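Local coordinates for glycosyl hydrolase, family 38 (Enterococcus faecalis, PDB 5KBP), which probably hydrolyses alpha-mannosidic linkages, as a bacterial member of the glycoside hydrolase family 38 alpha-mannosidases, at residues F406-V420 and E493-F507. Residues are numbered along the deposited sequence; the frame is centred on the assembly and turned at random.
Sequences FVLFNTSGYQKTEVV and ELSVKEMAPFSWDSF
L408 and D505 pair as antiparallel neighbours: L408 N donates to D505 O at 2.8 Å, nearly straight at 175°, and D505 N returns a bond to L408 O. F406 and F507 make the next such pair, while E418 with V496 and V420 with L494 join the other two strands, 416-420 and 493-497. Each segment thus passes from one sheet to the other, and polar side chains tie down the crossing. N410, short and with both a donor and an acceptor, suits this corner. With CG anti to the backbone N (chi1 -177°), its amide is carried into the corner, where ND2 donates to Y414 O at 3.1 Å, close to the amide plane; its bonds to A500 O and M499 O are weak. OD1 accepts from S412 N, closing an Asx turn, and from S412 OG on a lone pair. S412 O takes F502 N at 2.9 Å and also sits over the centre of the F502 ring. Two G1 bulges flank the corner, E498 and M499 facing K416, F502 and S503 facing N410; at the first, T417 OG1 accepts from E498 N at 2.9 Å.

Beyond this polar corner, apolar side chains pack between the sheets. L408 CD1 touches F507 CE2 of its own sheet and L494 CD1 and V496 CG2 of the other, a place suited to a compact apolar group. F507 CB lies over one face of the F406 ring, whereas L494 CD1 meets its edge. M499, extended throughout, lays SD beside N410 CB and CE 3.2 Å from L408 O. On the other face, F409 meets the five-membered ring of W504 obliquely, planes at 55°, and F409 CD2 touches W504 CB.

Within the first C-terminal domain of family 38, strands 404-410 and 503-511 share one antiparallel sheet, 416-430 and 483-499 another; strand 804-807 flanks 404-410, and helix 304-332 packs against T411 and F502.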
loop_
_atom_site.group_PDB
_atom_site.type_symbol
_atom_site.label_atom_id
_atom_site.label_comp_id
_atom_site.label_asym_id
_atom_site.label_seq_id
_atom_site.Cartn_x
_atom_site.Cartn_y
_atom_site.Cartn_z
ATOM N N PHE A 406 -35.720 4.213 -10.177
ATOM C CA PHE A 406 -34.611 3.829 -9.315
ATOM C C PHE A 406 -35.108 2.793 -8.317
ATOM O O PHE A 406 -36.305 2.705 -8.033
ATOM C CB PHE A 406 -33.999 5.040 -8.595
ATOM C CG PHE A 406 -34.973 5.799 -7.738
ATOM C CD1 PHE A 406 -35.766 6.796 -8.284
ATOM C CD2 PHE A 406 -35.089 5.523 -6.385
ATOM C CE1 PHE A 406 -36.662 7.498 -7.498
ATOM C CE2 PHE A 406 -35.983 6.224 -5.593
ATOM C CZ PHE A 406 -36.770 7.212 -6.151
ATOM N N VAL A 407 -34.172 2.009 -7.782
ATOM C CA VAL A 407 -34.486 0.859 -6.939
ATOM C C VAL A 407 -33.786 1.009 -5.596
ATOM O O VAL A 407 -32.613 1.394 -5.534
ATOM C CB VAL A 407 -34.076 -0.464 -7.620
ATOM C CG1 VAL A 407 -34.495 -1.654 -6.772
ATOM C CG2 VAL A 407 -34.679 -0.559 -9.014
ATOM N N LEU A 408 -34.508 0.693 -4.520
ATOM C CA LEU A 408 -33.982 0.720 -3.161
ATOM C C LEU A 408 -33.871 -0.708 -2.641
ATOM O O LEU A 408 -34.864 -1.441 -2.624
ATOM C CB LEU A 408 -34.877 1.551 -2.242
ATOM C CG LEU A 408 -34.624 3.059 -2.208
ATOM C CD1 LEU A 408 -35.729 3.774 -1.445
ATOM C CD2 LEU A 408 -33.268 3.344 -1.582
ATOM N N PHE A 409 -32.672 -1.094 -2.211
ATOM C CA PHE A 409 -32.416 -2.422 -1.673
ATOM C C PHE A 409 -32.201 -2.348 -0.169
ATOM O O PHE A 409 -31.488 -1.468 0.324
ATOM C CB PHE A 409 -31.181 -3.060 -2.317
ATOM C CG PHE A 409 -31.326 -3.334 -3.782
ATOM C CD1 PHE A 409 -31.018 -2.358 -4.716
ATOM C CD2 PHE A 409 -31.744 -4.576 -4.230
ATOM C CE1 PHE A 409 -31.139 -2.611 -6.067
ATOM C CE2 PHE A 409 -31.869 -4.834 -5.580
ATOM C CZ PHE A 409 -31.565 -3.851 -6.500
ATOM N N ASN A 410 -32.820 -3.275 0.556
ATOM C CA ASN A 410 -32.506 -3.515 1.961
ATOM C C ASN A 410 -31.650 -4.774 1.992
ATOM O O ASN A 410 -32.155 -5.883 1.814
ATOM C CB ASN A 410 -33.769 -3.664 2.801
ATOM C CG ASN A 410 -33.473 -3.843 4.289
ATOM O OD1 ASN A 410 -32.315 -3.867 4.710
ATOM N ND2 ASN A 410 -34.527 -3.948 5.092
ATOM N N THR A 411 -30.345 -4.600 2.194
ATOM C CA THR A 411 -29.398 -5.709 2.206
ATOM C C THR A 411 -29.108 -6.209 3.618
ATOM O O THR A 411 -28.036 -6.767 3.870
ATOM C CB THR A 411 -28.101 -5.302 1.508
ATOM O OG1 THR A 411 -27.580 -4.114 2.120
ATOM C CG2 THR A 411 -28.361 -5.030 0.036
ATOM N N SER A 412 -30.046 -6.020 4.544
ATOM C CA SER A 412 -29.899 -6.480 5.916
ATOM C C SER A 412 -31.076 -7.377 6.277
ATOM O O SER A 412 -32.039 -7.515 5.519
ATOM C CB SER A 412 -29.805 -5.303 6.898
ATOM O OG SER A 412 -31.079 -4.727 7.140
ATOM N N GLY A 413 -30.983 -7.994 7.452
ATOM C CA GLY A 413 -32.016 -8.902 7.908
ATOM C C GLY A 413 -32.973 -8.289 8.909
ATOM O O GLY A 413 -33.704 -9.010 9.595
ATOM N N TYR A 414 -32.989 -6.963 8.996
ATOM C CA TYR A 414 -33.829 -6.253 9.948
ATOM C C TYR A 414 -34.776 -5.312 9.218
ATOM O O TYR A 414 -34.488 -4.851 8.109
ATOM C CB TYR A 414 -32.984 -5.451 10.942
ATOM C CG TYR A 414 -31.750 -6.176 11.419
ATOM C CD1 TYR A 414 -31.830 -7.142 12.412
ATOM C CD2 TYR A 414 -30.504 -5.897 10.873
ATOM C CE1 TYR A 414 -30.702 -7.809 12.851
ATOM C CE2 TYR A 414 -29.370 -6.561 11.306
ATOM C CZ TYR A 414 -29.475 -7.515 12.296
ATOM O OH TYR A 414 -28.351 -8.179 12.731
ATOM N N GLN A 415 -35.913 -5.035 9.850
ATOM C CA GLN A 415 -36.789 -3.974 9.375
ATOM C C GLN A 415 -36.059 -2.645 9.478
ATOM O O GLN A 415 -35.704 -2.209 10.578
ATOM C CB GLN A 415 -38.077 -3.942 10.194
ATOM C CG GLN A 415 -38.790 -5.278 10.280
ATOM C CD GLN A 415 -40.141 -5.261 9.599
ATOM O OE1 GLN A 415 -40.930 -4.333 9.780
ATOM N NE2 GLN A 415 -40.416 -6.289 8.805
ATOM N N LYS A 416 -35.821 -2.005 8.340
ATOM C CA LYS A 416 -34.994 -0.810 8.288
ATOM C C LYS A 416 -35.861 0.429 8.119
ATOM O O LYS A 416 -36.721 0.480 7.231
ATOM C CB LYS A 416 -33.971 -0.898 7.157
ATOM C CG LYS A 416 -32.658 -0.250 7.529
ATOM C CD LYS A 416 -31.752 -0.041 6.345
ATOM C CE LYS A 416 -30.522 0.721 6.784
ATOM N NZ LYS A 416 -30.864 1.835 7.709
ATOM N N THR A 417 -35.627 1.422 8.974
ATOM C CA THR A 417 -36.308 2.709 8.923
ATOM C C THR A 417 -35.254 3.797 8.790
ATOM O O THR A 417 -34.352 3.894 9.630
ATOM C CB THR A 417 -37.157 2.931 10.174
ATOM O OG1 THR A 417 -38.200 1.951 10.226
ATOM C CG2 THR A 417 -37.766 4.319 10.154
ATOM N N GLU A 418 -35.368 4.614 7.746
ATOM C CA GLU A 418 -34.321 5.577 7.438
ATOM C C GLU A 418 -34.850 6.611 6.455
ATOM O O GLU A 418 -35.604 6.272 5.540
ATOM C CB GLU A 418 -33.089 4.867 6.856
ATOM C CG GLU A 418 -32.035 5.782 6.259
ATOM C CD GLU A 418 -30.802 5.024 5.810
ATOM O OE1 GLU A 418 -30.425 4.048 6.493
ATOM O OE2 GLU A 418 -30.214 5.399 4.774
ATOM N N VAL A 419 -34.456 7.865 6.657
ATOM C CA VAL A 419 -34.695 8.927 5.686
ATOM C C VAL A 419 -33.569 8.860 4.660
ATOM O O VAL A 419 -32.431 9.240 4.946
ATOM C CB VAL A 419 -34.764 10.303 6.357
ATOM C CG1 VAL A 419 -34.871 11.398 5.308
ATOM C CG2 VAL A 419 -35.946 10.363 7.312
ATOM N N VAL A 420 -33.886 8.374 3.465
ATOM C CA VAL A 420 -32.885 8.011 2.470
ATOM C C VAL A 420 -32.696 9.154 1.483
ATOM O O VAL A 420 -33.593 9.975 1.262
ATOM C CB VAL A 420 -33.290 6.708 1.745
ATOM C CG1 VAL A 420 -32.104 6.103 1.003
ATOM C CG2 VAL A 420 -33.862 5.714 2.735
ATOM N N GLU A 493 -35.112 12.965 -1.568
ATOM C CA GLU A 493 -35.133 12.493 -0.190
ATOM C C GLU A 493 -36.417 11.708 0.045
ATOM O O GLU A 493 -37.515 12.234 -0.170
ATOM C CB GLU A 493 -35.028 13.667 0.783
ATOM C CG GLU A 493 -34.645 13.281 2.199
ATOM C CD GLU A 493 -34.407 14.489 3.084
ATOM O OE1 GLU A 493 -35.116 15.502 2.914
ATOM O OE2 GLU A 493 -33.503 14.428 3.943
ATOM N N LEU A 494 -36.281 10.459 0.482
ATOM C CA LEU A 494 -37.419 9.596 0.758
ATOM C C LEU A 494 -37.437 9.201 2.228
ATOM O O LEU A 494 -36.390 9.107 2.876
ATOM C CB LEU A 494 -37.391 8.330 -0.114
ATOM C CG LEU A 494 -37.546 8.504 -1.627
ATOM C CD1 LEU A 494 -37.605 7.150 -2.316
ATOM C CD2 LEU A 494 -38.785 9.321 -1.950
ATOM N N SER A 495 -38.639 8.971 2.748
ATOM C CA SER A 495 -38.845 8.531 4.127
ATOM C C SER A 495 -39.299 7.075 4.085
ATOM O O SER A 495 -40.471 6.787 3.827
ATOM C CB SER A 495 -39.865 9.415 4.838
ATOM O OG SER A 495 -40.078 8.981 6.170
ATOM N N VAL A 496 -38.365 6.159 4.336
ATOM C CA VAL A 496 -38.627 4.725 4.296
ATOM C C VAL A 496 -38.930 4.244 5.708
ATOM O O VAL A 496 -38.143 4.478 6.635
ATOM C CB VAL A 496 -37.438 3.960 3.691
ATOM C CG1 VAL A 496 -37.669 2.461 3.775
ATOM C CG2 VAL A 496 -37.218 4.391 2.249
ATOM N N LYS A 497 -40.065 3.567 5.872
ATOM C CA LYS A 497 -40.570 3.163 7.180
ATOM C C LYS A 497 -40.709 1.645 7.219
ATOM O O LYS A 497 -41.584 1.081 6.553
ATOM C CB LYS A 497 -41.907 3.842 7.473
ATOM C CG LYS A 497 -42.513 3.487 8.820
ATOM C CD LYS A 497 -43.835 4.211 9.026
ATOM C CE LYS A 497 -44.478 3.841 10.353
ATOM N NZ LYS A 497 -45.776 4.546 10.548
ATOM N N GLU A 498 -39.846 0.995 8.004
ATOM C CA GLU A 498 -39.925 -0.443 8.272
ATOM C C GLU A 498 -39.911 -1.264 6.982
ATOM O O GLU A 498 -40.793 -2.088 6.731
ATOM C CB GLU A 498 -41.157 -0.777 9.117
ATOM C CG GLU A 498 -41.139 -0.165 10.507
ATOM C CD GLU A 498 -42.272 -0.664 11.381
ATOM O OE1 GLU A 498 -42.134 -0.610 12.620
ATOM O OE2 GLU A 498 -43.297 -1.117 10.829
ATOM N N MET A 499 -38.893 -1.034 6.158
ATOM C CA MET A 499 -38.738 -1.814 4.940
ATOM C C MET A 499 -38.374 -3.252 5.285
ATOM O O MET A 499 -37.595 -3.509 6.207
ATOM C CB MET A 499 -37.671 -1.192 4.040
ATOM C CG MET A 499 -37.548 -1.847 2.676
ATOM S SD MET A 499 -36.381 -0.992 1.600
ATOM C CE MET A 499 -36.402 -2.062 0.163
ATOM N N ALA A 500 -38.949 -4.194 4.542
ATOM C CA ALA A 500 -38.791 -5.603 4.861
ATOM C C ALA A 500 -37.331 -6.032 4.709
ATOM O O ALA A 500 -36.599 -5.491 3.875
ATOM C CB ALA A 500 -39.681 -6.457 3.960
ATOM N N PRO A 501 -36.880 -6.995 5.513
ATOM C CA PRO A 501 -35.505 -7.485 5.374
ATOM C C PRO A 501 -35.276 -8.147 4.021
ATOM O O PRO A 501 -36.156 -8.824 3.486
ATOM C CB PRO A 501 -35.371 -8.495 6.518
ATOM C CG PRO A 501 -36.414 -8.096 7.507
ATOM C CD PRO A 501 -37.555 -7.565 6.692
ATOM N N PHE A 502 -34.070 -7.944 3.484
ATOM C CA PHE A 502 -33.624 -8.510 2.213
ATOM C C PHE A 502 -34.705 -8.443 1.144
ATOM O O PHE A 502 -35.213 -9.473 0.688
ATOM C CB PHE A 502 -33.138 -9.946 2.410
ATOM C CG PHE A 502 -31.884 -10.040 3.230
ATOM C CD1 PHE A 502 -30.691 -9.522 2.756
ATOM C CD2 PHE A 502 -31.902 -10.630 4.477
ATOM C CE1 PHE A 502 -29.538 -9.600 3.514
ATOM C CE2 PHE A 502 -30.753 -10.716 5.237
ATOM C CZ PHE A 502 -29.570 -10.196 4.757
ATOM N N SER A 503 -35.059 -7.224 0.746
ATOM C CA SER A 503 -36.071 -6.977 -0.266
ATOM C C SER A 503 -35.633 -5.774 -1.090
ATOM O O SER A 503 -34.598 -5.156 -0.820
ATOM C CB SER A 503 -37.445 -6.743 0.374
ATOM O OG SER A 503 -37.403 -5.645 1.268
ATOM N N TRP A 504 -36.424 -5.436 -2.106
ATOM C CA TRP A 504 -36.182 -4.222 -2.871
ATOM C C TRP A 504 -37.505 -3.603 -3.290
ATOM O O TRP A 504 -38.472 -4.313 -3.580
ATOM C CB TRP A 504 -35.296 -4.479 -4.103
ATOM C CG TRP A 504 -35.890 -5.366 -5.161
ATOM C CD1 TRP A 504 -36.861 -5.034 -6.062
ATOM C CD2 TRP A 504 -35.519 -6.719 -5.455
ATOM N NE1 TRP A 504 -37.132 -6.102 -6.882
ATOM C CE2 TRP A 504 -36.320 -7.149 -6.530
ATOM C CE3 TRP A 504 -34.594 -7.612 -4.904
ATOM C CZ2 TRP A 504 -36.223 -8.431 -7.069
ATOM C CZ3 TRP A 504 -34.500 -8.884 -5.439
ATOM C CH2 TRP A 504 -35.311 -9.282 -6.510
ATOM N N ASP A 505 -37.539 -2.274 -3.308
ATOM C CA ASP A 505 -38.698 -1.511 -3.741
ATOM C C ASP A 505 -38.292 -0.578 -4.872
ATOM O O ASP A 505 -37.243 0.072 -4.806
ATOM C CB ASP A 505 -39.300 -0.707 -2.582
ATOM C CG ASP A 505 -39.995 -1.586 -1.560
ATOM O OD1 ASP A 505 -40.771 -2.478 -1.966
ATOM O OD2 ASP A 505 -39.763 -1.389 -0.348
ATOM N N SER A 506 -39.120 -0.519 -5.907
ATOM C CA SER A 506 -38.849 0.299 -7.079
ATOM C C SER A 506 -39.703 1.559 -7.053
ATOM O O SER A 506 -40.882 1.518 -6.690
ATOM C CB SER A 506 -39.113 -0.485 -8.365
ATOM O OG SER A 506 -38.274 -1.625 -8.445
ATOM N N PHE A 507 -39.096 2.679 -7.432
ATOM C CA PHE A 507 -39.776 3.961 -7.541
ATOM C C PHE A 507 -39.360 4.619 -8.851
ATOM O O PHE A 507 -38.506 4.109 -9.580
ATOM C CB PHE A 507 -39.459 4.863 -6.340
ATOM C CG PHE A 507 -39.804 4.248 -5.012
ATOM C CD1 PHE A 507 -41.077 4.379 -4.483
ATOM C CD2 PHE A 507 -38.854 3.541 -4.294
ATOM C CE1 PHE A 507 -41.397 3.816 -3.263
ATOM C CE2 PHE A 507 -39.168 2.976 -3.072
ATOM C CZ PHE A 507 -40.441 3.114 -2.556
#